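Local coordinates for protein putative Ribokinase II (Escherichia coli O6, PDB 3IQ0) that binds ATP and magnesium and probably phosphorylates a sugar or related small molecule, as a putative ribokinase of the pfkB carbohydrate kinase family, at residues S4-I9 against L50-G55; G38-F43 against H135-S140. One frame throughout, in Å; residues are numbered along the deposited sequence.

Contact 1 (S4-I9 against L50-G55)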
loop_
_atom_site.group_PDB
_atom_site.type_symbol
_atom_site.label_atom_id
_atom_site.label_comp_id
_atom_site.label_asym_id
_atom_site.label_seq_id
_atom_site.Cartn_x
_atom_site.Cartn_y
_atom_site.Cartn_z
ATOM N N SER B 4 -18.103 9.009 30.735
ATOM C CA SER B 4 -18.879 8.413 29.643
ATOM C C SER B 4 -18.149 8.686 28.324
ATOM O O SER B 4 -17.801 9.831 28.036
ATOM C CB SER B 4 -20.277 9.032 29.592
ATOM O OG SER B 4 -20.923 8.719 28.369
ATOM N N LYS B 5 -17.927 7.646 27.520
ATOM C CA LYS B 5 -17.215 7.811 26.257
ATOM C C LYS B 5 -17.885 7.250 25.008
ATOM O O LYS B 5 -18.546 6.212 25.043
ATOM C CB LYS B 5 -15.819 7.189 26.353
ATOM C CG LYS B 5 -14.856 7.897 27.287
ATOM C CD LYS B 5 -13.426 7.527 26.932
ATOM C CE LYS B 5 -12.423 8.169 27.875
ATOM N NZ LYS B 5 -12.499 7.600 29.248
ATOM N N VAL B 6 -17.696 7.950 23.896
ATOM C CA VAL B 6 -18.232 7.512 22.617
ATOM C C VAL B 6 -17.084 6.771 21.937
ATOM O O VAL B 6 -15.973 7.285 21.860
ATOM C CB VAL B 6 -18.660 8.698 21.729
ATOM C CG1 VAL B 6 -19.011 8.199 20.340
ATOM C CG2 VAL B 6 -19.860 9.406 22.338
ATOM N N PHE B 7 -17.344 5.562 21.457
ATOM C CA PHE B 7 -16.300 4.788 20.804
ATOM C C PHE B 7 -16.711 4.381 19.400
ATOM O O PHE B 7 -17.898 4.339 19.074
ATOM C CB PHE B 7 -16.005 3.510 21.597
ATOM C CG PHE B 7 -14.827 3.616 22.517
ATOM C CD1 PHE B 7 -13.560 3.219 22.092
ATOM C CD2 PHE B 7 -14.979 4.103 23.811
ATOM C CE1 PHE B 7 -12.466 3.305 22.949
ATOM C CE2 PHE B 7 -13.892 4.193 24.669
ATOM C CZ PHE B 7 -12.635 3.794 24.241
ATOM N N THR B 8 -15.713 4.111 18.567
ATOM C CA THR B 8 -15.967 3.620 17.228
ATOM C C THR B 8 -14.896 2.579 16.973
ATOM O O THR B 8 -13.992 2.392 17.783
ATOM C CB THR B 8 -15.905 4.710 16.138
ATOM O OG1 THR B 8 -16.438 4.171 14.922
ATOM C CG2 THR B 8 -14.483 5.160 15.887
ATOM N N ILE B 9 -14.991 1.908 15.837
ATOM C CA ILE B 9 -14.046 0.862 15.511
ATOM C C ILE B 9 -13.911 0.800 14.001
ATOM O O ILE B 9 -14.833 1.167 13.278
ATOM C CB ILE B 9 -14.585 -0.484 16.050
ATOM C CG1 ILE B 9 -13.575 -1.609 15.833
ATOM C CG2 ILE B 9 -15.906 -0.813 15.365
ATOM C CD1 ILE B 9 -13.930 -2.863 16.619
ATOM N N LEU B 50 -15.925 18.341 18.914
ATOM C CA LEU B 50 -17.120 18.948 19.491
ATOM C C LEU B 50 -17.029 18.903 21.029
ATOM O O LEU B 50 -17.933 19.361 21.731
ATOM C CB LEU B 50 -18.386 18.251 18.963
ATOM C CG LEU B 50 -18.635 18.584 17.477
ATOM C CD1 LEU B 50 -19.774 17.752 16.909
ATOM C CD2 LEU B 50 -18.938 20.088 17.339
ATOM N N GLY B 51 -15.918 18.366 21.535
ATOM C CA GLY B 51 -15.679 18.313 22.973
ATOM C C GLY B 51 -16.168 17.091 23.725
ATOM O O GLY B 51 -16.089 17.027 24.952
ATOM N N VAL B 52 -16.675 16.112 22.991
ATOM C CA VAL B 52 -17.199 14.902 23.602
ATOM C C VAL B 52 -16.103 13.849 23.732
ATOM O O VAL B 52 -15.493 13.445 22.745
ATOM C CB VAL B 52 -18.385 14.357 22.760
ATOM C CG1 VAL B 52 -18.784 12.969 23.225
ATOM C CG2 VAL B 52 -19.576 15.316 22.863
ATOM N N PRO B 53 -15.814 13.415 24.969
ATOM C CA PRO B 53 -14.781 12.399 25.198
ATOM C C PRO B 53 -15.079 11.151 24.384
ATOM O O PRO B 53 -16.220 10.681 24.355
ATOM C CB PRO B 53 -14.841 12.157 26.712
ATOM C CG PRO B 53 -16.159 12.739 27.138
ATOM C CD PRO B 53 -16.351 13.916 26.244
ATOM N N CYS B 54 -14.050 10.622 23.725
ATOM C CA CYS B 54 -14.222 9.453 22.861
ATOM C C CYS B 54 -12.934 8.657 22.671
ATOM O O CYS B 54 -11.858 9.080 23.098
ATOM C CB CYS B 54 -14.711 9.926 21.501
ATOM S SG CYS B 54 -13.619 11.210 20.825
ATOM N N GLY B 55 -13.056 7.507 22.009
ATOM C CA GLY B 55 -11.909 6.657 21.756
ATOM C C GLY B 55 -12.127 5.855 20.488
ATOM O O GLY B 55 -13.227 5.846 19.934
HETATM O O HOH W 1 -18.342 11.139 25.839
#
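F7 and G55 meet where two parallel strands of the central sheet come together, the phenylalanine ring lying along the glycine backbone. Followed outward from the chain, F7 CB and CG have G55 O as their nearest neighbour. F7 CD1 comes to 3.4 Å from G55 C, F7 CE1 touches both C and CA of G55, and F7 CZ reaches G55 CA. This path carries one face of the ring over the glycine, a CH-pi contact with G55 CA 3.8 Å from the F7 ring centroid and 20° off the ring normal. A chi1 of -97°, well away from a staggered value, brings the ring down on the neighbouring strand, and the flat approach depends on G55 having no side chain on that face.

Beside the ring the backbones are joined in parallel register, V6 with C54 and F7 with G55. V6 binds both ways: its N donates to P53 O at 3.1 Å, nearly straight at 170°, and its O accepts from G55 N at 2.9 Å. A third bond, T8 N to G55 O, is weak at 3.3 Å. Before the strands pair, a water bridges S4 O and P53 O, so P53 O serves both the water and V6 N, while P53 CG rests on S4 O. On the V6–C54 face, V6 CG2 touches V52 CG1 at 3.8 Å.

From strand 5-9 the chain makes strands 13-18 and 29-37 of the smaller sheet and returns through helix 39-49 and the Schellman motif at G51 to the parallel neighbour 54-61. I44 and T48 of that helix pack on C54 and V47 on V52; from helix 258-271, A268 packs on V52 and Q271 on V6. F7 packs on C131 and F134 of strand 131-137, the strand flanking 5-9 opposite 54-61.

Contact 2 (G38-F43 against H135-S140)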
loop_
_atom_site.group_PDB
_atom_site.type_symbol
_atom_site.label_atom_id
_atom_site.label_comp_id
_atom_site.label_asym_id
_atom_site.label_seq_id
_atom_site.Cartn_x
_atom_site.Cartn_y
_atom_site.Cartn_z
ATOM N N GLY B 38 -9.963 7.579 6.876
ATOM C CA GLY B 38 -10.640 6.393 7.372
ATOM C C GLY B 38 -11.944 6.823 8.020
ATOM O O GLY B 38 -11.938 7.557 9.009
ATOM N N ALA B 39 -13.061 6.363 7.461
ATOM C CA ALA B 39 -14.386 6.713 7.957
ATOM C C ALA B 39 -14.484 6.764 9.483
ATOM O O ALA B 39 -14.882 7.785 10.044
ATOM C CB ALA B 39 -15.438 5.742 7.388
ATOM N N PRO B 40 -14.125 5.670 10.177
ATOM C CA PRO B 40 -14.215 5.695 11.641
ATOM C C PRO B 40 -13.363 6.798 12.268
ATOM O O PRO B 40 -13.783 7.441 13.234
ATOM C CB PRO B 40 -13.730 4.302 12.045
ATOM C CG PRO B 40 -14.100 3.452 10.859
ATOM C CD PRO B 40 -13.711 4.337 9.700
ATOM N N ALA B 41 -12.169 7.013 11.714
ATOM C CA ALA B 41 -11.259 8.032 12.232
ATOM C C ALA B 41 -11.811 9.442 12.042
ATOM O O ALA B 41 -11.707 10.281 12.935
ATOM C CB ALA B 41 -9.890 7.909 11.563
ATOM N N ILE B 42 -12.385 9.708 10.875
ATOM C CA ILE B 42 -12.955 11.022 10.613
ATOM C C ILE B 42 -14.178 11.235 11.512
ATOM O O ILE B 42 -14.376 12.321 12.060
ATOM C CB ILE B 42 -13.348 11.168 9.129
ATOM C CG1 ILE B 42 -12.125 10.896 8.249
ATOM C CG2 ILE B 42 -13.877 12.570 8.870
ATOM C CD1 ILE B 42 -12.437 10.775 6.782
ATOM N N PHE B 43 -14.990 10.195 11.664
ATOM C CA PHE B 43 -16.171 10.271 12.520
ATOM C C PHE B 43 -15.742 10.666 13.930
ATOM O O PHE B 43 -16.240 11.639 14.501
ATOM C CB PHE B 43 -16.874 8.905 12.594
ATOM C CG PHE B 43 -17.960 8.822 13.648
ATOM C CD1 PHE B 43 -19.260 9.234 13.366
ATOM C CD2 PHE B 43 -17.679 8.326 14.920
ATOM C CE1 PHE B 43 -20.269 9.153 14.330
ATOM C CE2 PHE B 43 -18.678 8.239 15.901
ATOM C CZ PHE B 43 -19.974 8.653 15.603
ATOM N N HIS B 135 -20.305 3.394 17.913
ATOM C CA HIS B 135 -20.678 3.657 16.533
ATOM C C HIS B 135 -19.977 2.725 15.554
ATOM O O HIS B 135 -18.767 2.518 15.623
ATOM C CB HIS B 135 -20.357 5.099 16.172
ATOM C CG HIS B 135 -20.726 5.452 14.769
ATOM N ND1 HIS B 135 -22.023 5.703 14.386
ATOM C CD2 HIS B 135 -19.976 5.529 13.646
ATOM C CE1 HIS B 135 -22.057 5.920 13.082
ATOM N NE2 HIS B 135 -20.829 5.820 12.610
ATOM N N ILE B 136 -20.757 2.172 14.633
ATOM C CA ILE B 136 -20.231 1.248 13.640
ATOM C C ILE B 136 -20.348 1.787 12.218
ATOM O O ILE B 136 -21.392 2.299 11.826
ATOM C CB ILE B 136 -20.968 -0.110 13.713
ATOM C CG1 ILE B 136 -20.664 -0.787 15.049
ATOM C CG2 ILE B 136 -20.525 -1.013 12.576
ATOM C CD1 ILE B 136 -21.572 -1.968 15.341
HETATM N N MSE B 137 -19.256 1.679 11.465
HETATM C CA MSE B 137 -19.206 2.102 10.067
HETATM C C MSE B 137 -19.302 0.820 9.234
HETATM O O MSE B 137 -18.473 -0.077 9.379
HETATM C CB MSE B 137 -17.875 2.794 9.752
HETATM C CG MSE B 137 -17.730 4.189 10.313
HETATM SE SE MSE B 137 -18.981 5.374 9.455
HETATM C CE MSE B 137 -18.508 7.008 10.380
ATOM N N GLY B 138 -20.312 0.732 8.376
ATOM C CA GLY B 138 -20.458 -0.454 7.551
ATOM C C GLY B 138 -19.246 -0.701 6.666
ATOM O O GLY B 138 -18.966 -1.839 6.281
ATOM N N SER B 139 -18.516 0.366 6.357
ATOM C CA SER B 139 -17.332 0.268 5.511
ATOM C C SER B 139 -16.221 -0.568 6.134
ATOM O O SER B 139 -15.249 -0.910 5.465
ATOM C CB SER B 139 -16.792 1.662 5.208
ATOM O OG SER B 139 -16.377 2.294 6.407
ATOM N N SER B 140 -16.366 -0.893 7.412
ATOM C CA SER B 140 -15.356 -1.681 8.109
ATOM C C SER B 140 -15.588 -3.185 8.015
ATOM O O SER B 140 -14.668 -3.972 8.211
ATOM C CB SER B 140 -15.308 -1.286 9.587
ATOM O OG SER B 140 -15.080 0.100 9.737
#
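This is helix-on-sheet packing near the centre of the molecule: the first turn of helix 39-49 lies against the C-terminal end of strand 131-137 and the short 3-10 turn after it, and the axes of 39-43 and 135-137 approach to 9.0 Å. An offset stack of F43 on H135 leads the contact, with ring centroids 3.9 Å apart and planes only 10° from parallel. H135 CD2 sits over the centre of the F43 ring, and F43 CZ comes to 3.4 Å from H135 CG. Both residues have CG anti to the backbone N, which extends the rings toward each other. A hydrogen bond between H135 ND1 and S165 OG would restrain the rotation of the imidazole.

Selenomethionine M137, its side chain about 6 Å from bound ATP, fills the next layer. Its chain bends at chi2 (-67°), bringing SE to the edge of the imidazole in its plane and M137 CE against F43 CB at 3.3 Å, a tight approach. M137 CG meets P40 CG at 3.7 Å and also A39 CB. Further along, S139 OG lies 3.7 Å from A39 CB and S140 OG equally close to P40 CG; both hydroxyls are hydrogen-bonded to the carboxylate of E11.

Helix 258-271 closes one side, D260 touching A39 and M137, and I267 touching F43; strand 163-167 borders strand 131-137 through S165 and D167.

Overall arrangement
Both contacts are buried and share the central sheet, where strands 5-9 and 131-137 are neighbours. Contact 1 is the edge-to-edge pairing within that sheet, its centre about 13 Å from that of the chain, with P53 exposed and a water near its beginning; contact 2 is the helix packed on the sheet, its centre about 3 Å from the chain's. Their chemistry differs accordingly: backbone hydrogen bonds dominate the first, stacked rings and apolar side chains the second. Probable hydrogen bonds link F7 O to H135 N at 2.8 Å and T8 OG1 to H135 O, while I9 O packs on P40 CG. Helix 39-49 leads through a short loop to strand 54-61, tying the two together.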